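Local coordinates for creatinine amidohydrolase (Nostoc punctiforme PCC 73102, PDB 3NO4), which is a metal-binding member of the creatininase superfamily that probably hydrolyses carbon-nitrogen bonds in linear amides, at residues S121-N127 with V158-N164. Residues are numbered along the deposited sequence; the frame is centred on the assembly and turned at random.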
loop_
_atom_site.group_PDB
_atom_site.type_symbol
_atom_site.label_atom_id
_atom_site.label_comp_id
_atom_site.label_asym_id
_atom_site.label_seq_id
_atom_site.Cartn_x
_atom_site.Cartn_y
_atom_site.Cartn_z
ATOM N N SER A 121 25.078 9.825 -0.677
ATOM C CA SER A 121 25.073 8.790 0.346
ATOM C C SER A 121 25.012 9.271 1.819
ATOM O O SER A 121 24.849 8.449 2.717
ATOM C CB SER A 121 26.281 7.875 0.111
ATOM O OG SER A 121 27.470 8.539 0.432
ATOM N N LYS A 122 25.120 10.573 2.052
ATOM C CA LYS A 122 24.978 11.137 3.378
ATOM C C LYS A 122 23.799 12.094 3.356
ATOM O O LYS A 122 23.919 13.202 2.828
ATOM C CB LYS A 122 26.281 11.833 3.762
ATOM C CG LYS A 122 27.488 10.874 3.903
ATOM C CD LYS A 122 27.573 10.261 5.304
ATOM C CE LYS A 122 28.936 9.598 5.564
ATOM N NZ LYS A 122 29.051 9.104 6.975
ATOM N N PHE A 123 22.664 11.645 3.912
ATOM C CA PHE A 123 21.422 12.414 3.969
ATOM C C PHE A 123 21.167 12.936 5.391
ATOM O O PHE A 123 20.880 12.137 6.319
ATOM C CB PHE A 123 20.246 11.562 3.512
ATOM C CG PHE A 123 20.327 11.157 2.102
ATOM C CD1 PHE A 123 21.116 10.052 1.717
ATOM C CD2 PHE A 123 19.626 11.836 1.129
ATOM C CE1 PHE A 123 21.194 9.661 0.401
ATOM C CE2 PHE A 123 19.718 11.459 -0.204
ATOM C CZ PHE A 123 20.487 10.359 -0.566
ATOM N N TYR A 124 21.320 14.244 5.568
ATOM C CA TYR A 124 21.204 14.930 6.887
ATOM C C TYR A 124 19.906 15.738 6.902
ATOM O O TYR A 124 19.785 16.746 6.163
ATOM C CB TYR A 124 22.422 15.834 7.087
ATOM C CG TYR A 124 22.656 16.321 8.485
ATOM C CD1 TYR A 124 23.100 15.457 9.469
ATOM C CD2 TYR A 124 22.468 17.666 8.830
ATOM C CE1 TYR A 124 23.359 15.904 10.760
ATOM C CE2 TYR A 124 22.732 18.119 10.121
ATOM C CZ TYR A 124 23.165 17.220 11.079
ATOM O OH TYR A 124 23.425 17.634 12.347
ATOM N N PHE A 125 18.895 15.212 7.593
ATOM C CA PHE A 125 17.577 15.835 7.680
ATOM C C PHE A 125 17.586 16.755 8.891
ATOM O O PHE A 125 17.675 16.264 10.021
ATOM C CB PHE A 125 16.456 14.824 7.852
ATOM C CG PHE A 125 16.212 13.998 6.624
ATOM C CD1 PHE A 125 17.033 12.922 6.324
ATOM C CD2 PHE A 125 15.219 14.357 5.720
ATOM C CE1 PHE A 125 16.796 12.139 5.109
ATOM C CE2 PHE A 125 14.997 13.596 4.542
ATOM C CZ PHE A 125 15.799 12.499 4.264
ATOM N N ILE A 126 17.442 18.063 8.655
ATOM C CA ILE A 126 17.392 19.036 9.753
ATOM C C ILE A 126 15.936 19.268 9.973
ATOM O O ILE A 126 15.238 19.825 9.113
ATOM C CB ILE A 126 18.106 20.315 9.445
ATOM C CG1 ILE A 126 19.622 20.061 9.380
ATOM C CG2 ILE A 126 17.797 21.372 10.505
ATOM C CD1 ILE A 126 20.445 21.280 8.840
ATOM N N ASN A 127 15.475 18.820 11.137
ATOM C CA ASN A 127 14.056 18.699 11.423
ATOM C C ASN A 127 13.571 19.778 12.413
ATOM O O ASN A 127 14.257 20.119 13.363
ATOM C CB ASN A 127 13.782 17.297 11.946
ATOM C CG ASN A 127 12.347 17.096 12.385
ATOM O OD1 ASN A 127 11.402 17.453 11.670
ATOM N ND2 ASN A 127 12.179 16.492 13.550
ATOM N N VAL A 158 24.836 4.143 2.008
ATOM C CA VAL A 158 23.825 5.197 2.174
ATOM C C VAL A 158 23.444 5.269 3.655
ATOM O O VAL A 158 23.137 4.229 4.296
ATOM C CB VAL A 158 22.577 4.985 1.300
ATOM C CG1 VAL A 158 21.426 5.972 1.691
ATOM C CG2 VAL A 158 22.954 5.112 -0.200
ATOM N N GLN A 159 23.510 6.493 4.172
ATOM C CA GLN A 159 23.247 6.766 5.585
ATOM C C GLN A 159 22.313 7.946 5.676
ATOM O O GLN A 159 22.508 8.934 4.954
ATOM C CB GLN A 159 24.538 7.118 6.312
ATOM C CG GLN A 159 25.536 6.005 6.359
ATOM C CD GLN A 159 26.859 6.396 6.968
ATOM O OE1 GLN A 159 27.020 7.497 7.514
ATOM N NE2 GLN A 159 27.825 5.485 6.892
ATOM N N CYS A 160 21.308 7.828 6.542
ATOM C CA CYS A 160 20.430 8.930 6.870
ATOM C C CYS A 160 20.521 9.226 8.358
ATOM O O CYS A 160 20.688 8.295 9.185
ATOM C CB CYS A 160 18.985 8.602 6.503
ATOM S SG CYS A 160 18.666 8.259 4.753
ATOM N N GLN A 161 20.438 10.512 8.692
ATOM C CA GLN A 161 20.357 10.973 10.095
ATOM C C GLN A 161 19.395 12.158 10.150
ATOM O O GLN A 161 19.348 12.977 9.203
ATOM C CB GLN A 161 21.728 11.398 10.652
ATOM C CG GLN A 161 21.762 11.584 12.204
ATOM C CD GLN A 161 22.878 12.469 12.724
ATOM O OE1 GLN A 161 24.038 12.287 12.392
ATOM N NE2 GLN A 161 22.522 13.414 13.584
ATOM N N VAL A 162 18.658 12.247 11.251
ATOM C CA VAL A 162 17.802 13.379 11.565
ATOM C C VAL A 162 18.478 14.177 12.713
ATOM O O VAL A 162 19.012 13.589 13.676
ATOM C CB VAL A 162 16.344 12.941 11.901
ATOM C CG1 VAL A 162 16.320 11.979 13.071
ATOM C CG2 VAL A 162 15.468 14.206 12.175
ATOM N N ALA A 163 18.534 15.508 12.556
ATOM C CA ALA A 163 19.078 16.401 13.563
ATOM C C ALA A 163 17.968 17.380 13.894
ATOM O O ALA A 163 17.481 18.098 13.009
ATOM C CB ALA A 163 20.297 17.129 13.021
ATOM N N ASN A 164 17.572 17.419 15.152
ATOM C CA ASN A 164 16.427 18.201 15.582
ATOM C C ASN A 164 16.959 19.484 16.182
ATOM O O ASN A 164 17.578 19.436 17.216
ATOM C CB ASN A 164 15.614 17.399 16.585
ATOM C CG ASN A 164 15.171 16.074 16.011
ATOM O OD1 ASN A 164 14.403 16.054 15.040
ATOM N ND2 ASN A 164 15.674 14.963 16.572
HETATM O O HOH W 1 24.011 15.928 14.221
#
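F123, F125 and N127 pair in parallel register with C160, V162 and N164, joining the two strands of a beta-alpha-beta unit whose connecting helix is 132-150. Six backbone hydrogen bonds zip the strands together, running from Q159 N to S121 O at one end to N127 N with A163 O at the other. On the face bearing K122 and Y124, K122 bends at chi2 (-86°) and lies alongside Q159; its NZ donates a hydrogen bond of 2.6 Å to Q159 OE1, coming in from above the carbonyl plane. The backbone oxygens of F263 and A266 also accept from this amine, so an alanine here would probably leave Q159 OE1 and the two carbonyls near the C terminus without their shared donor. Further along, the Y124 hydroxyl rests 3.2 Å from A163 CB, and a water in the plane of the Y124 ring, at its edge, bridges Y124 OH and Q161 NE2. On the reverse face, helix 132-150 packs on C160 and N127 and helix 101-118 on F123; C160 SG sits obliquely to the F123 ring, 5.0 Å from its centroid. V158 CG1 meets F123 CE1 where the strands begin. Towards the nickel-site end, N127 holds its CG anti to the backbone N (chi1 175°), and ND2 donates within its own amide plane to N164 OD1 at 2.7 Å.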